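Local coordinates for metallopeptidase family protein (Thermus thermophilus, PDB 2EJQ), which is of unknown function but binds metal ions and, as a zincin-like family member, is probably a metal-dependent peptidase, at residues E4-L9 and F83-E88; R12-V17 and E91-E96; E33-P38 and V43-E48. The protein carries 1 engineered substitution. All blocks are in the same frame, centred on the assembly; numbering follows the deposited sequence.

Interactions 1 and 2 are successive stations, with centres about 11 Å apart, on the same packing of helix 3-16 against helix 85-105. Their segments alternate along the chain: 4-9 and 12-17 come first, 83-88 and 91-96 last. A salt bridge between Glu86 and Arg12 joins the two. Both segments of interaction 3 (33-38 with 43-48) lie in the chain between these pairs; its centre is about 16 Å from that of interaction 1 and 18 Å from that of interaction 2. Glu88 and Thr92 touch Leu46, and Glu96 packs on Glu48. The N-terminal helix and the loop before strand 47-50 are thus both set against the helix bearing a probable HExxH metal-site motif.

Interaction 1 of 3, residues E4-L9 and F83-E88; sequences EAFVEL and FDWEAE
Phe6 of helix 3-16 meets Trp85, the first residue of helix 85-105, ring rim against ring rim. Phe6 CD1 comes within 3.6 Å of Trp85 CZ3, and with the centroids 5.7 Å apart and the planes at 70° neither ring lies over the face of the other. The torsions bring them together: the phenyl swings out opposite its own backbone N (chi1 -178°), whereas the indole stays beside its backbone N (chi1 -74°) and sends its six-membered ring across at about a right angle. One face of the indole is covered within its own segment by Phe83, whose CD2 sits 3.5 Å above the plane.

One turn after Phe6, Leu9 points straight at the other helix, and its branch CD2 lies 3.9 Å from Trp85 CB. The same methyl is 4.0 Å from Glu86 N, so a branched apolar residue suits this spot beside the start of the helix. Asp84 caps that start: its OD1 accepts from Ala87 N at 3.0 Å, met from above the carboxylate plane. The Glu86 carboxylate pairs with Arg12. Phe6 also reaches Tyr72 and Phe75 of helix 72-78, and an alanine here would probably open a gap among these rings and leave the Trp85 rim without its partner.

Magnesium has been seen at Leu76 and Ala79, whose side chains come within about 4 Å of that of Trp85, although none is bound to this chain here. The side chains that meet are apolar and the two segments share no hydrogen bond, so shape fit and exclusion of water probably do most of the holding.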
loop_
_atom_site.group_PDB
_atom_site.type_symbol
_atom_site.label_atom_id
_atom_site.label_comp_id
_atom_site.label_asym_id
_atom_site.label_seq_id
_atom_site.Cartn_x
_atom_site.Cartn_y
_atom_site.Cartn_z
ATOM N N GLU A 4 -4.219 -4.788 -15.526
ATOM C CA GLU A 4 -5.543 -5.294 -15.173
ATOM C C GLU A 4 -5.386 -6.537 -14.326
ATOM O O GLU A 4 -6.056 -6.709 -13.309
ATOM C CB GLU A 4 -6.345 -5.647 -16.432
ATOM C CG GLU A 4 -6.625 -4.482 -17.389
ATOM C CD GLU A 4 -5.368 -3.925 -18.067
ATOM O OE1 GLU A 4 -4.457 -4.713 -18.409
ATOM O OE2 GLU A 4 -5.300 -2.694 -18.274
ATOM N N ALA A 5 -4.489 -7.410 -14.763
ATOM C CA ALA A 5 -4.244 -8.649 -14.048
ATOM C C ALA A 5 -3.627 -8.378 -12.678
ATOM O O ALA A 5 -3.888 -9.112 -11.720
ATOM C CB ALA A 5 -3.338 -9.554 -14.875
ATOM N N PHE A 6 -2.807 -7.331 -12.597
ATOM C CA PHE A 6 -2.158 -6.953 -11.349
ATOM C C PHE A 6 -3.220 -6.491 -10.347
ATOM O O PHE A 6 -3.218 -6.914 -9.193
ATOM C CB PHE A 6 -1.148 -5.823 -11.586
ATOM C CG PHE A 6 -0.389 -5.414 -10.350
ATOM C CD1 PHE A 6 0.598 -6.239 -9.814
ATOM C CD2 PHE A 6 -0.677 -4.211 -9.706
ATOM C CE1 PHE A 6 1.286 -5.879 -8.657
ATOM C CE2 PHE A 6 0.008 -3.843 -8.546
ATOM C CZ PHE A 6 0.992 -4.682 -8.021
ATOM N N VAL A 7 -4.121 -5.623 -10.805
ATOM C CA VAL A 7 -5.195 -5.101 -9.965
ATOM C C VAL A 7 -6.020 -6.253 -9.410
ATOM O O VAL A 7 -6.343 -6.287 -8.223
ATOM C CB VAL A 7 -6.132 -4.174 -10.758
ATOM C CG1 VAL A 7 -7.356 -3.828 -9.916
ATOM C CG2 VAL A 7 -5.387 -2.898 -11.170
ATOM N N GLU A 8 -6.339 -7.198 -10.287
ATOM C CA GLU A 8 -7.120 -8.379 -9.946
ATOM C C GLU A 8 -6.407 -9.263 -8.913
ATOM O O GLU A 8 -7.042 -9.876 -8.061
ATOM C CB GLU A 8 -7.390 -9.168 -11.232
ATOM C CG GLU A 8 -8.398 -10.282 -11.110
ATOM C CD GLU A 8 -8.777 -10.845 -12.467
ATOM O OE1 GLU A 8 -9.333 -10.079 -13.290
ATOM O OE2 GLU A 8 -8.511 -12.047 -12.711
ATOM N N LEU A 9 -5.084 -9.340 -9.001
ATOM C CA LEU A 9 -4.316 -10.147 -8.062
ATOM C C LEU A 9 -4.341 -9.483 -6.688
ATOM O O LEU A 9 -4.499 -10.153 -5.661
ATOM C CB LEU A 9 -2.867 -10.275 -8.535
ATOM C CG LEU A 9 -1.885 -10.955 -7.580
ATOM C CD1 LEU A 9 -2.359 -12.377 -7.266
ATOM C CD2 LEU A 9 -0.499 -10.960 -8.208
ATOM N N PHE A 83 10.067 -13.648 -11.308
ATOM C CA PHE A 83 9.438 -12.729 -10.348
ATOM C C PHE A 83 8.152 -13.322 -9.773
ATOM O O PHE A 83 7.225 -13.614 -10.516
ATOM C CB PHE A 83 9.123 -11.392 -11.031
ATOM C CG PHE A 83 8.677 -10.314 -10.089
ATOM C CD1 PHE A 83 9.562 -9.770 -9.158
ATOM C CD2 PHE A 83 7.373 -9.839 -10.128
ATOM C CE1 PHE A 83 9.154 -8.765 -8.277
ATOM C CE2 PHE A 83 6.954 -8.837 -9.255
ATOM C CZ PHE A 83 7.848 -8.299 -8.328
ATOM N N ASP A 84 8.099 -13.512 -8.457
ATOM C CA ASP A 84 6.900 -14.081 -7.838
ATOM C C ASP A 84 5.904 -12.964 -7.551
ATOM O O ASP A 84 5.953 -12.339 -6.487
ATOM C CB ASP A 84 7.257 -14.772 -6.530
ATOM C CG ASP A 84 6.165 -15.698 -6.055
ATOM O OD1 ASP A 84 4.974 -15.439 -6.368
ATOM O OD2 ASP A 84 6.504 -16.686 -5.368
ATOM N N TRP A 85 5.001 -12.717 -8.495
ATOM C CA TRP A 85 4.016 -11.650 -8.348
ATOM C C TRP A 85 3.184 -11.768 -7.083
ATOM O O TRP A 85 3.013 -10.791 -6.349
ATOM C CB TRP A 85 3.080 -11.610 -9.560
ATOM C CG TRP A 85 3.716 -11.035 -10.804
ATOM C CD1 TRP A 85 4.274 -11.730 -11.848
ATOM C CD2 TRP A 85 3.881 -9.644 -11.114
ATOM N NE1 TRP A 85 4.776 -10.852 -12.786
ATOM C CE2 TRP A 85 4.549 -9.568 -12.361
ATOM C CE3 TRP A 85 3.532 -8.453 -10.457
ATOM C CZ2 TRP A 85 4.875 -8.346 -12.965
ATOM C CZ3 TRP A 85 3.859 -7.233 -11.059
ATOM C CH2 TRP A 85 4.524 -7.193 -12.301
ATOM N N GLU A 86 2.664 -12.966 -6.839
ATOM C CA GLU A 86 1.833 -13.214 -5.678
ATOM C C GLU A 86 2.594 -13.001 -4.375
ATOM O O GLU A 86 2.089 -12.363 -3.446
ATOM C CB GLU A 86 1.279 -14.633 -5.722
ATOM C CG GLU A 86 0.459 -14.989 -4.486
ATOM C CD GLU A 86 0.102 -16.458 -4.425
ATOM O OE1 GLU A 86 -0.940 -16.841 -4.997
ATOM O OE2 GLU A 86 0.876 -17.228 -3.814
ATOM N N ALA A 87 3.812 -13.522 -4.309
ATOM C CA ALA A 87 4.615 -13.385 -3.106
ATOM C C ALA A 87 4.960 -11.926 -2.841
ATOM O O ALA A 87 4.921 -11.480 -1.698
ATOM C CB ALA A 87 5.880 -14.204 -3.228
ATOM N N GLU A 88 5.292 -11.184 -3.897
ATOM C CA GLU A 88 5.652 -9.775 -3.761
ATOM C C GLU A 88 4.469 -8.866 -3.361
ATOM O O GLU A 88 4.627 -7.976 -2.536
ATOM C CB GLU A 88 6.285 -9.276 -5.061
ATOM C CG GLU A 88 7.573 -10.000 -5.459
ATOM C CD GLU A 88 8.797 -9.503 -4.700
ATOM O OE1 GLU A 88 8.731 -8.403 -4.116
ATOM O OE2 GLU A 88 9.833 -10.203 -4.703
#

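Interaction 2 of 3, residues R12-V17 and E91-E96; sequences RLWEEV and ETMLHE. Engineered in segment 91-96: Met93 (natural residue Leu).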
loop_
_atom_site.group_PDB
_atom_site.type_symbol
_atom_site.label_atom_id
_atom_site.label_comp_id
_atom_site.label_asym_id
_atom_site.label_seq_id
_atom_site.Cartn_x
_atom_site.Cartn_y
_atom_site.Cartn_z
ATOM N N ARG A 12 -7.693 -9.982 -5.014
ATOM C CA ARG A 12 -7.889 -11.376 -4.646
ATOM C C ARG A 12 -7.113 -11.668 -3.354
ATOM O O ARG A 12 -7.632 -12.332 -2.453
ATOM C CB ARG A 12 -7.446 -12.279 -5.818
ATOM C CG ARG A 12 -7.338 -13.766 -5.509
ATOM C CD ARG A 12 -6.453 -14.491 -6.443
ATOM N NE ARG A 12 -5.395 -15.198 -5.736
ATOM C CZ ARG A 12 -4.229 -15.526 -6.267
ATOM N NH1 ARG A 12 -3.984 -15.222 -7.507
ATOM N NH2 ARG A 12 -3.307 -16.138 -5.543
ATOM N N LEU A 13 -5.884 -11.160 -3.257
ATOM C CA LEU A 13 -5.075 -11.349 -2.054
ATOM C C LEU A 13 -5.633 -10.490 -0.911
ATOM O O LEU A 13 -5.687 -10.932 0.243
ATOM C CB LEU A 13 -3.611 -10.972 -2.332
ATOM C CG LEU A 13 -2.813 -11.840 -3.315
ATOM C CD1 LEU A 13 -1.424 -11.251 -3.524
ATOM C CD2 LEU A 13 -2.706 -13.256 -2.785
ATOM N N TRP A 14 -6.070 -9.276 -1.231
ATOM C CA TRP A 14 -6.606 -8.386 -0.211
ATOM C C TRP A 14 -7.815 -8.995 0.486
ATOM O O TRP A 14 -7.978 -8.832 1.701
ATOM C CB TRP A 14 -6.978 -7.026 -0.816
ATOM C CG TRP A 14 -7.450 -6.016 0.200
ATOM C CD1 TRP A 14 -8.637 -5.344 0.187
ATOM C CD2 TRP A 14 -6.737 -5.544 1.358
ATOM N NE1 TRP A 14 -8.712 -4.483 1.260
ATOM C CE2 TRP A 14 -7.561 -4.586 1.995
ATOM C CE3 TRP A 14 -5.484 -5.834 1.917
ATOM C CZ2 TRP A 14 -7.177 -3.917 3.162
ATOM C CZ3 TRP A 14 -5.098 -5.167 3.080
ATOM C CH2 TRP A 14 -5.947 -4.218 3.689
ATOM N N GLU A 15 -8.658 -9.696 -0.274
ATOM C CA GLU A 15 -9.832 -10.335 0.303
ATOM C C GLU A 15 -9.484 -11.482 1.256
ATOM O O GLU A 15 -10.294 -11.827 2.107
ATOM C CB GLU A 15 -10.766 -10.858 -0.790
ATOM C CG GLU A 15 -11.712 -9.816 -1.393
ATOM C CD GLU A 15 -12.666 -9.207 -0.373
ATOM O OE1 GLU A 15 -13.177 -9.952 0.494
ATOM O OE2 GLU A 15 -12.914 -7.981 -0.453
ATOM N N GLU A 16 -8.298 -12.073 1.122
ATOM C CA GLU A 16 -7.893 -13.168 2.012
ATOM C C GLU A 16 -7.585 -12.612 3.389
ATOM O O GLU A 16 -7.638 -13.326 4.386
ATOM C CB GLU A 16 -6.633 -13.875 1.502
ATOM C CG GLU A 16 -6.873 -15.038 0.565
ATOM C CD GLU A 16 -5.591 -15.787 0.226
ATOM O OE1 GLU A 16 -4.885 -16.222 1.162
ATOM O OE2 GLU A 16 -5.295 -15.942 -0.978
ATOM N N VAL A 17 -7.250 -11.328 3.426
ATOM C CA VAL A 17 -6.909 -10.652 4.662
ATOM C C VAL A 17 -8.111 -10.478 5.597
ATOM O O VAL A 17 -9.119 -9.874 5.221
ATOM C CB VAL A 17 -6.291 -9.259 4.371
ATOM C CG1 VAL A 17 -5.928 -8.566 5.671
ATOM C CG2 VAL A 17 -5.053 -9.405 3.490
ATOM N N GLU A 91 3.414 -9.689 0.445
ATOM C CA GLU A 91 4.353 -9.055 1.356
ATOM C C GLU A 91 4.193 -7.531 1.448
ATOM O O GLU A 91 4.168 -6.962 2.537
ATOM C CB GLU A 91 5.775 -9.431 0.918
ATOM C CG GLU A 91 6.894 -8.930 1.808
ATOM C CD GLU A 91 6.739 -9.385 3.256
ATOM O OE1 GLU A 91 6.422 -10.584 3.467
ATOM O OE2 GLU A 91 6.935 -8.547 4.173
ATOM N N THR A 92 4.072 -6.872 0.303
ATOM C CA THR A 92 3.927 -5.412 0.277
ATOM C C THR A 92 2.630 -4.945 0.954
ATOM O O THR A 92 2.626 -4.020 1.757
ATOM C CB THR A 92 3.973 -4.903 -1.164
ATOM O OG1 THR A 92 5.222 -5.284 -1.758
ATOM C CG2 THR A 92 3.832 -3.392 -1.208
ATOM N N MET A 93 1.524 -5.600 0.644
ATOM C CA MET A 93 0.262 -5.234 1.258
ATOM C C MET A 93 0.240 -5.399 2.761
ATOM O O MET A 93 -0.129 -4.490 3.492
ATOM C CB MET A 93 -0.852 -6.076 0.669
ATOM C CG MET A 93 -1.684 -5.332 -0.322
ATOM S SD MET A 93 -2.826 -6.424 -1.130
ATOM C CE MET A 93 -2.234 -7.996 -0.622
ATOM N N LEU A 94 0.626 -6.583 3.207
ATOM C CA LEU A 94 0.624 -6.891 4.622
ATOM C C LEU A 94 1.615 -6.049 5.405
ATOM O O LEU A 94 1.410 -5.790 6.584
ATOM C CB LEU A 94 0.905 -8.376 4.839
ATOM C CG LEU A 94 -0.175 -9.260 4.229
ATOM C CD1 LEU A 94 0.140 -10.712 4.561
ATOM C CD2 LEU A 94 -1.540 -8.878 4.765
ATOM N N HIS A 95 2.687 -5.614 4.752
ATOM C CA HIS A 95 3.670 -4.774 5.415
ATOM C C HIS A 95 3.047 -3.395 5.659
ATOM O O HIS A 95 3.211 -2.813 6.733
ATOM C CB HIS A 95 4.936 -4.635 4.562
ATOM C CG HIS A 95 6.028 -3.865 5.236
ATOM N ND1 HIS A 95 6.552 -4.234 6.458
ATOM C CD2 HIS A 95 6.675 -2.730 4.876
ATOM C CE1 HIS A 95 7.473 -3.356 6.821
ATOM N NE2 HIS A 95 7.566 -2.435 5.878
ATOM N N GLU A 96 2.328 -2.871 4.669
ATOM C CA GLU A 96 1.687 -1.571 4.851
ATOM C C GLU A 96 0.512 -1.704 5.813
ATOM O O GLU A 96 0.197 -0.774 6.546
ATOM C CB GLU A 96 1.210 -0.991 3.517
ATOM C CG GLU A 96 2.314 -0.718 2.507
ATOM C CD GLU A 96 3.508 -0.000 3.106
ATOM O OE1 GLU A 96 3.319 0.843 3.998
ATOM O OE2 GLU A 96 4.645 -0.272 2.672
#
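The sulfur-aromatic contact comes from Met93 and Trp14. Met93 is an engineered residue, replacing a natural leucine, and it points directly at helix 3-16. Its SD lies 4.1 Å from Trp14 CE3 and 5.3 Å from the centroid of the six-membered ring, 64° off the ring normal, so this Met-aromatic approach is slanted. Trp14 leaves its helix at an angle to Met93, and with CG opposite the backbone N (chi1 -176°) its benzo ring comes nearer. The indole also has Lys22 as a cation-pi partner and touches Ile68 of strand 67-71, uses to which a broad ring is well suited.

Purely apolar contacts lie around this pair. The Met93 chain folds back at its end, CE nearly eclipsing CB (chi3 -11°), and this turn brings the methyl to 3.7 Å from Leu13 CB. Farther along, Val17 CG2 and Leu94 CD2 touch at 3.8 Å, the two side chains sliding past each other in opposite directions. Compact branched residues suit this close side-by-side fit.

The helical N-H...O bonds stay inside each segment, as in His95 N to Glu91 O at 3.0 Å. The two segments share no hydrogen bond, and apolar packing and the sulfur-aromatic contact join them. Through Met93 and Leu94 the contact packs helix 3-16 on the helix that carries His95, Glu96 and His99, a sequence matching HExxH, the zincin motif, which probably forms a metal site; no metal is bound to it here.

Interaction 3 of 3, residues E33-P38 and V43-E48; sequences EAKPEP and VWRLGE
The guanidinium of Arg45 is met edge-on by Glu37, whose OE2 lies in its plane, 2.8 Å from NH2 and 3.1 Å from NE. Both nitrogens thus grip one oxygen from the same face of the carboxylate, whose plane is turned 54° from the guanidinium. Glu48 OE2 also lies in the plane at the edge, taking a weak bond from Arg45 NH1 at 3.5 Å, and Glu48 OE1 completes the salt bridge at 3.3 Å from the same NH1. The Trp44 ring receives its neighbours obliquely: CZ3 is 3.7 Å from both Ala34 CB and Pro36 CD.

Between the two segments the backbones form a single antiparallel beta bridge, with Pro36 and Trp44 as a non-hydrogen-bonded pair. Arg45 N donates to Lys35 O at 2.8 Å on one flank of it, and Glu37 N donates to Val43 O on the other. Proline fits its place, for this position asks no N-H of it. The bridge pinches the loop that leads into strand 47-50, and Ser74 OG of helix 72-78 bonds to Lys35 N and Arg45 O.

Lys35 runs fully extended beside Arg45 (chi1 -179°), long enough to carry NZ to 2.6 Å from Glu48 OE2, on its syn lone pair. That oxygen also bonds to Tyr71 OH. Lys35 NZ and Arg45 NH1, 3.6 Å apart, gather round the Glu48 carboxylate, whose charge both share.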
loop_
_atom_site.group_PDB
_atom_site.type_symbol
_atom_site.label_atom_id
_atom_site.label_comp_id
_atom_site.label_asym_id
_atom_site.label_seq_id
_atom_site.Cartn_x
_atom_site.Cartn_y
_atom_site.Cartn_z
ATOM N N GLU A 33 1.734 3.970 -12.198
ATOM C CA GLU A 33 3.060 4.565 -12.162
ATOM C C GLU A 33 4.034 3.910 -11.193
ATOM O O GLU A 33 3.639 3.170 -10.282
ATOM C CB GLU A 33 2.972 6.063 -11.843
ATOM C CG GLU A 33 2.097 6.880 -12.785
ATOM C CD GLU A 33 0.609 6.713 -12.500
ATOM O OE1 GLU A 33 0.248 6.462 -11.328
ATOM O OE2 GLU A 33 -0.200 6.850 -13.443
ATOM N N ALA A 34 5.318 4.194 -11.413
ATOM C CA ALA A 34 6.395 3.686 -10.573
ATOM C C ALA A 34 6.743 4.798 -9.597
ATOM O O ALA A 34 6.423 5.957 -9.839
ATOM C CB ALA A 34 7.608 3.354 -11.418
ATOM N N LYS A 35 7.395 4.457 -8.495
ATOM C CA LYS A 35 7.778 5.481 -7.552
ATOM C C LYS A 35 9.154 5.198 -6.994
ATOM O O LYS A 35 9.340 4.281 -6.187
ATOM C CB LYS A 35 6.768 5.594 -6.407
ATOM C CG LYS A 35 7.118 6.685 -5.401
ATOM C CD LYS A 35 5.953 7.012 -4.472
ATOM C CE LYS A 35 6.322 8.153 -3.514
ATOM N NZ LYS A 35 5.188 8.571 -2.631
ATOM N N PRO A 36 10.152 5.973 -7.441
ATOM C CA PRO A 36 11.517 5.762 -6.937
ATOM C C PRO A 36 11.561 6.125 -5.459
ATOM O O PRO A 36 10.710 6.872 -4.985
ATOM C CB PRO A 36 12.392 6.720 -7.754
ATOM C CG PRO A 36 11.471 7.453 -8.672
ATOM C CD PRO A 36 10.055 7.044 -8.447
ATOM N N GLU A 37 12.517 5.581 -4.717
ATOM C CA GLU A 37 12.635 5.956 -3.310
ATOM C C GLU A 37 13.487 7.213 -3.425
ATOM O O GLU A 37 14.631 7.137 -3.867
ATOM C CB GLU A 37 13.412 4.915 -2.521
ATOM C CG GLU A 37 13.228 5.016 -1.014
ATOM C CD GLU A 37 12.067 4.175 -0.523
ATOM O OE1 GLU A 37 12.043 2.967 -0.843
ATOM O OE2 GLU A 37 11.186 4.708 0.180
ATOM N N PRO A 38 12.941 8.394 -3.052
ATOM C CA PRO A 38 13.709 9.646 -3.152
ATOM C C PRO A 38 15.160 9.691 -2.642
ATOM O O PRO A 38 15.474 9.157 -1.579
ATOM C CB PRO A 38 12.800 10.642 -2.443
ATOM C CG PRO A 38 11.467 10.198 -2.993
ATOM C CD PRO A 38 11.570 8.720 -2.618
ATOM N N VAL A 43 16.502 1.985 -6.250
ATOM C CA VAL A 43 15.498 1.390 -5.372
ATOM C C VAL A 43 14.112 1.957 -5.640
ATOM O O VAL A 43 13.923 3.172 -5.721
ATOM C CB VAL A 43 15.864 1.622 -3.880
ATOM C CG1 VAL A 43 14.742 1.132 -2.974
ATOM C CG2 VAL A 43 17.158 0.898 -3.545
ATOM N N TRP A 44 13.145 1.061 -5.778
ATOM C CA TRP A 44 11.776 1.463 -6.046
ATOM C C TRP A 44 10.856 1.112 -4.897
ATOM O O TRP A 44 11.012 0.072 -4.264
ATOM C CB TRP A 44 11.267 0.781 -7.312
ATOM C CG TRP A 44 12.102 1.089 -8.493
ATOM C CD1 TRP A 44 13.208 0.413 -8.920
ATOM C CD2 TRP A 44 11.931 2.190 -9.388
ATOM N NE1 TRP A 44 13.736 1.028 -10.030
ATOM C CE2 TRP A 44 12.971 2.120 -10.338
ATOM C CE3 TRP A 44 10.997 3.230 -9.477
ATOM C CZ2 TRP A 44 13.106 3.053 -11.366
ATOM C CZ3 TRP A 44 11.131 4.157 -10.501
ATOM C CH2 TRP A 44 12.179 4.061 -11.434
ATOM N N ARG A 45 9.900 1.994 -4.631
ATOM C CA ARG A 45 8.924 1.771 -3.577
ATOM C C ARG A 45 7.748 0.993 -4.174
ATOM O O ARG A 45 7.048 1.510 -5.040
ATOM C CB ARG A 45 8.430 3.112 -3.033
ATOM C CG ARG A 45 7.464 2.971 -1.870
ATOM C CD ARG A 45 7.105 4.323 -1.268
ATOM N NE ARG A 45 8.201 4.909 -0.499
ATOM C CZ ARG A 45 8.150 6.114 0.058
ATOM N NH1 ARG A 45 7.058 6.858 -0.074
ATOM N NH2 ARG A 45 9.182 6.575 0.748
ATOM N N LEU A 46 7.540 -0.244 -3.723
ATOM C CA LEU A 46 6.427 -1.060 -4.224
ATOM C C LEU A 46 5.058 -0.600 -3.689
ATOM O O LEU A 46 4.031 -0.775 -4.344
ATOM C CB LEU A 46 6.643 -2.538 -3.867
ATOM C CG LEU A 46 7.950 -3.174 -4.352
ATOM C CD1 LEU A 46 7.968 -4.671 -4.019
ATOM C CD2 LEU A 46 8.103 -2.950 -5.853
ATOM N N GLY A 47 5.054 -0.024 -2.493
ATOM C CA GLY A 47 3.818 0.456 -1.900
ATOM C C GLY A 47 4.061 1.344 -0.689
ATOM O O GLY A 47 5.202 1.576 -0.293
ATOM N N GLU A 48 2.989 1.865 -0.107
ATOM C CA GLU A 48 3.121 2.699 1.074
ATOM C C GLU A 48 1.781 2.930 1.744
ATOM O O GLU A 48 0.717 2.707 1.159
ATOM C CB GLU A 48 3.780 4.049 0.736
ATOM C CG GLU A 48 2.919 5.001 -0.068
ATOM C CD GLU A 48 3.621 6.327 -0.374
ATOM O OE1 GLU A 48 3.849 7.135 0.549
ATOM O OE2 GLU A 48 3.950 6.562 -1.549
#